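Side-chain contacts in putative mandelate racemase/muconate lactonizing enzyme (Bordetella bronchiseptica, PDB 3DDM), which is of unknown function but is built like members of the enolase superfamily, with a capping domain joined to a TIM-type barrel: residues A[45-50]-A[125-130]; A[84-87]-A[91-94]. The protein carries 1 engineered substitution. All coordinates share one frame; numbering follows the deposited sequence.

Contact 1: A[45-50]-A[125-130]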
# COMPACT_ATOMS: atom_id res chain seq x y z
N VAL A 45 4.91 -18.49 -14.64
CA VAL A 45 5.05 -19.54 -13.64
C VAL A 45 5.33 -20.87 -14.34
O VAL A 45 4.53 -21.32 -15.15
CB VAL A 45 3.77 -19.72 -12.82
CG1 VAL A 45 3.95 -20.90 -11.87
CG2 VAL A 45 3.47 -18.44 -12.05
N GLU A 46 6.47 -21.48 -14.03
CA GLU A 46 6.81 -22.76 -14.63
C GLU A 46 6.39 -23.91 -13.73
O GLU A 46 6.68 -23.93 -12.53
CB GLU A 46 8.30 -22.87 -14.92
CG GLU A 46 8.61 -24.06 -15.81
CD GLU A 46 10.09 -24.29 -16.00
OE1 GLU A 46 10.81 -23.31 -16.30
OE2 GLU A 46 10.53 -25.46 -15.86
N ASP A 47 5.72 -24.87 -14.34
CA ASP A 47 5.21 -26.07 -13.69
C ASP A 47 6.34 -27.03 -13.33
O ASP A 47 7.49 -26.86 -13.76
CB ASP A 47 4.27 -26.76 -14.67
CG ASP A 47 3.32 -27.70 -14.00
OD1 ASP A 47 2.46 -28.27 -14.73
OD2 ASP A 47 3.42 -27.88 -12.77
N SER A 48 6.01 -28.03 -12.52
CA SER A 48 6.99 -29.04 -12.12
C SER A 48 7.24 -29.97 -13.32
O SER A 48 8.22 -30.71 -13.35
CB SER A 48 6.45 -29.86 -10.95
OG SER A 48 5.22 -30.48 -11.30
N ASP A 49 6.33 -29.93 -14.30
CA ASP A 49 6.47 -30.75 -15.50
C ASP A 49 7.08 -29.92 -16.64
O ASP A 49 7.25 -30.41 -17.76
CB ASP A 49 5.10 -31.28 -15.96
CG ASP A 49 4.45 -32.21 -14.94
OD1 ASP A 49 5.17 -32.79 -14.09
OD2 ASP A 49 3.20 -32.37 -15.00
N GLY A 50 7.41 -28.67 -16.34
CA GLY A 50 8.00 -27.81 -17.35
C GLY A 50 6.97 -26.93 -18.06
O GLY A 50 7.33 -26.05 -18.84
N CYS A 125 -3.83 -19.96 -13.93
CA CYS A 125 -5.03 -20.34 -14.67
C CYS A 125 -4.66 -20.55 -16.14
O CYS A 125 -5.18 -21.45 -16.79
CB CYS A 125 -6.10 -19.27 -14.56
SG CYS A 125 -6.88 -19.19 -12.96
N ASP A 126 -3.78 -19.70 -16.65
CA ASP A 126 -3.32 -19.79 -18.03
C ASP A 126 -2.61 -21.14 -18.17
O ASP A 126 -2.82 -21.88 -19.14
CB ASP A 126 -2.36 -18.62 -18.33
CG ASP A 126 -1.78 -18.68 -19.73
OD1 ASP A 126 -2.56 -18.72 -20.70
OD2 ASP A 126 -0.54 -18.67 -19.84
N LEU A 127 -1.78 -21.48 -17.18
CA LEU A 127 -1.06 -22.75 -17.18
C LEU A 127 -2.04 -23.92 -17.16
O LEU A 127 -1.88 -24.88 -17.92
CB LEU A 127 -0.15 -22.83 -15.95
CG LEU A 127 0.45 -24.18 -15.56
CD1 LEU A 127 1.14 -24.81 -16.74
CD2 LEU A 127 1.44 -23.97 -14.41
N ALA A 128 -3.04 -23.84 -16.30
CA ALA A 128 -4.04 -24.90 -16.17
C ALA A 128 -4.86 -25.07 -17.45
O ALA A 128 -5.17 -26.19 -17.85
CB ALA A 128 -4.97 -24.61 -14.99
N ALA A 129 -5.21 -23.95 -18.07
CA ALA A 129 -6.01 -23.98 -19.29
C ALA A 129 -5.20 -24.57 -20.42
O ALA A 129 -5.72 -25.34 -21.23
CB ALA A 129 -6.47 -22.57 -19.65
N ARG A 130 -3.92 -24.21 -20.49
CA ARG A 130 -3.05 -24.73 -21.53
C ARG A 130 -2.91 -26.25 -21.38
O ARG A 130 -3.09 -26.98 -22.35
CB ARG A 130 -1.67 -24.07 -21.46
CG ARG A 130 -1.54 -22.83 -22.31
CD ARG A 130 -0.72 -21.77 -21.61
NE ARG A 130 -0.02 -20.87 -22.52
CZ ARG A 130 -0.56 -20.29 -23.59
NH1 ARG A 130 -1.83 -20.51 -23.90
NH2 ARG A 130 0.17 -19.49 -24.35
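Val45, Asp47 and Leu127 meet where a beta hairpin lies against helix 110-131 in the N-terminal domain of this enolase-superfamily protein. Strand 37-46 ends at Glu46, and a type I turn from Asp47 to Gly50 leads back toward strand 52-56. The contact itself is small and has no polar bond across it. One methyl does the touching. Leu127 CD2 lies 4.0 Å from Asp47 CB. The backbone oxygen Val45 O is 4.1 Å from Leu127 CD2. The side chains of Asp47 and Leu127 cross at about a right angle. The methyl meets the aspartate near its root rather than at its oxygens. Leu127 carries CG anti to its own backbone N (chi1 166°), which extends the branched end from the helix to the hairpin. All three residues are buried.

The carboxylate of Asp47 is used within the turn. Asp47 OD2 accepts from Ser48 N at 2.6 Å, and this donor stands above the carboxylate plane, 41° out of it. Ser48 OG adds a weak bond to the same oxygen. Gly50 N closes the turn on Asp47 O at 3.2 Å. Asp47 OD1 forms a salt bridge with Arg131, the last residue of helix 110-131, which also pairs with Asp49.

Val45 turns its side chain to the same helix, on Leu120, Ala123 and Leu124, while its backbone pairs with Gly53. Farther round helix 110-131, Asp126 bonds to the backbone of Trp54 and Leu368, and Ala129 rests on Leu136 of helix 136-139.

Contact 2: A[84-87]-A[91-94]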
# COMPACT_ATOMS: atom_id res chain seq x y z
N ARG A 84 5.04 -25.93 -2.06
CA ARG A 84 4.01 -26.95 -1.91
C ARG A 84 3.23 -27.08 -3.21
O ARG A 84 3.51 -26.38 -4.19
CB ARG A 84 3.06 -26.57 -0.78
CG ARG A 84 2.51 -25.17 -0.89
CD ARG A 84 1.34 -24.99 0.05
NE ARG A 84 0.21 -25.81 -0.35
CZ ARG A 84 -1.01 -25.71 0.16
NH1 ARG A 84 -1.25 -24.81 1.10
NH2 ARG A 84 -1.98 -26.49 -0.28
N ALA A 85 2.25 -27.97 -3.21
CA ALA A 85 1.41 -28.19 -4.37
C ALA A 85 0.04 -27.62 -4.06
O ALA A 85 -0.26 -27.30 -2.90
CB ALA A 85 1.31 -29.67 -4.67
N PHE A 86 -0.80 -27.48 -5.09
CA PHE A 86 -2.13 -26.92 -4.91
C PHE A 86 -3.16 -27.65 -5.75
O PHE A 86 -2.94 -27.93 -6.92
CB PHE A 86 -2.14 -25.43 -5.27
CG PHE A 86 -1.11 -24.62 -4.53
CD1 PHE A 86 0.21 -24.56 -4.98
CD2 PHE A 86 -1.44 -23.98 -3.34
CE1 PHE A 86 1.18 -23.87 -4.27
CE2 PHE A 86 -0.48 -23.28 -2.61
CZ PHE A 86 0.83 -23.23 -3.08
N ALA A 87 -4.30 -27.94 -5.14
CA ALA A 87 -5.35 -28.64 -5.86
C ALA A 87 -5.66 -27.92 -7.17
O ALA A 87 -5.87 -28.55 -8.20
CB ALA A 87 -6.61 -28.72 -4.99
N GLN A 91 -6.94 -22.48 -4.94
CA GLN A 91 -6.30 -22.81 -3.68
C GLN A 91 -4.98 -22.05 -3.49
O GLN A 91 -4.68 -21.60 -2.38
CB GLN A 91 -6.06 -24.32 -3.60
CG GLN A 91 -5.37 -24.77 -2.34
CD GLN A 91 -5.22 -26.27 -2.26
OE1 GLN A 91 -6.20 -26.99 -2.06
NE2 GLN A 91 -3.99 -26.76 -2.41
N ALA A 92 -4.20 -21.91 -4.55
CA ALA A 92 -2.93 -21.18 -4.46
C ALA A 92 -3.24 -19.71 -4.19
O ALA A 92 -2.48 -19.01 -3.53
CB ALA A 92 -2.14 -21.32 -5.77
N PHE A 93 -4.37 -19.24 -4.71
CA PHE A 93 -4.75 -17.86 -4.50
C PHE A 93 -5.06 -17.64 -3.02
O PHE A 93 -4.53 -16.71 -2.40
CB PHE A 93 -5.97 -17.52 -5.34
CG PHE A 93 -6.51 -16.15 -5.09
CD1 PHE A 93 -5.71 -15.03 -5.34
CD2 PHE A 93 -7.80 -15.97 -4.59
CE1 PHE A 93 -6.20 -13.74 -5.09
CE2 PHE A 93 -8.29 -14.69 -4.34
CZ PHE A 93 -7.49 -13.57 -4.59
N ALA A 94 -5.91 -18.49 -2.47
CA ALA A 94 -6.28 -18.38 -1.06
C ALA A 94 -5.07 -18.56 -0.15
O ALA A 94 -5.03 -18.01 0.96
CB ALA A 94 -7.35 -19.41 -0.72
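Phe86 and Ala92 form the apolar half of this contact, and Arg84, Ala87 and Gln91 form the polar half. The methyl Ala92 CB sits over one face of the Phe86 ring in a CH-pi contact. It is 3.8 Å from the ring centroid and 20° off the ring normal. Phe86 CG is set beside its backbone N and anti to the carbonyl carbon (chi1 -54°). This brings the CD2 side of the ring over the helix backbone, with Phe86 CD2 3.4 Å from Ala92 CA.

The two segments are the loop that follows helix 65-81 and the first turns of helix 89-98, in the N-terminal alpha+beta domain. The chain turns a corner between them. Asp88, between the segments, accepts a hydrogen bond from Gln91 N through its side chain. The backbone of Phe86 pairs with Ile10, and Ala92 also touches Leu124 of helix 110-131.

The Gln91 side chain reaches back from the helix to the loop. Its CG is anti to the backbone N, and the chain stays extended to the amide. Gln91 CD comes 3.5 Å from Ala87 N and 3.8 Å from Arg84 NH2. The guanidinium and amide planes are 47° apart. Arg84 bends at chi3 and turns its guanidinium back over its own loop. NE and NH2 both hold Ala85 O side-on, at 3.0 Å from Arg84 NE and 3.2 Å from Arg84 NH2. One guanidinium face also lies against Phe86 CE2, offset toward the rim.

Both contacts lie in the N-terminal domain, with centres about 13 Å apart and nearest atoms about 8 Å apart. Contact 2 falls inside the loop that contact 1 closes. Contact 1 joins distant parts of the chain, a hairpin and helix 110-131, and its touching residues are buried. Contact 2 is local, folding a loop onto the helix that follows it, and mixes buried with exposed residues. The first is methyl packing, with charged groups set beside it. The second sets a methyl over an aromatic face and has polar side chains beside it, nearer the surface. Helix 110-131 links them, since Leu124 touches both Val45 and Ala92. Pro12 likewise meets Val45 and Phe86.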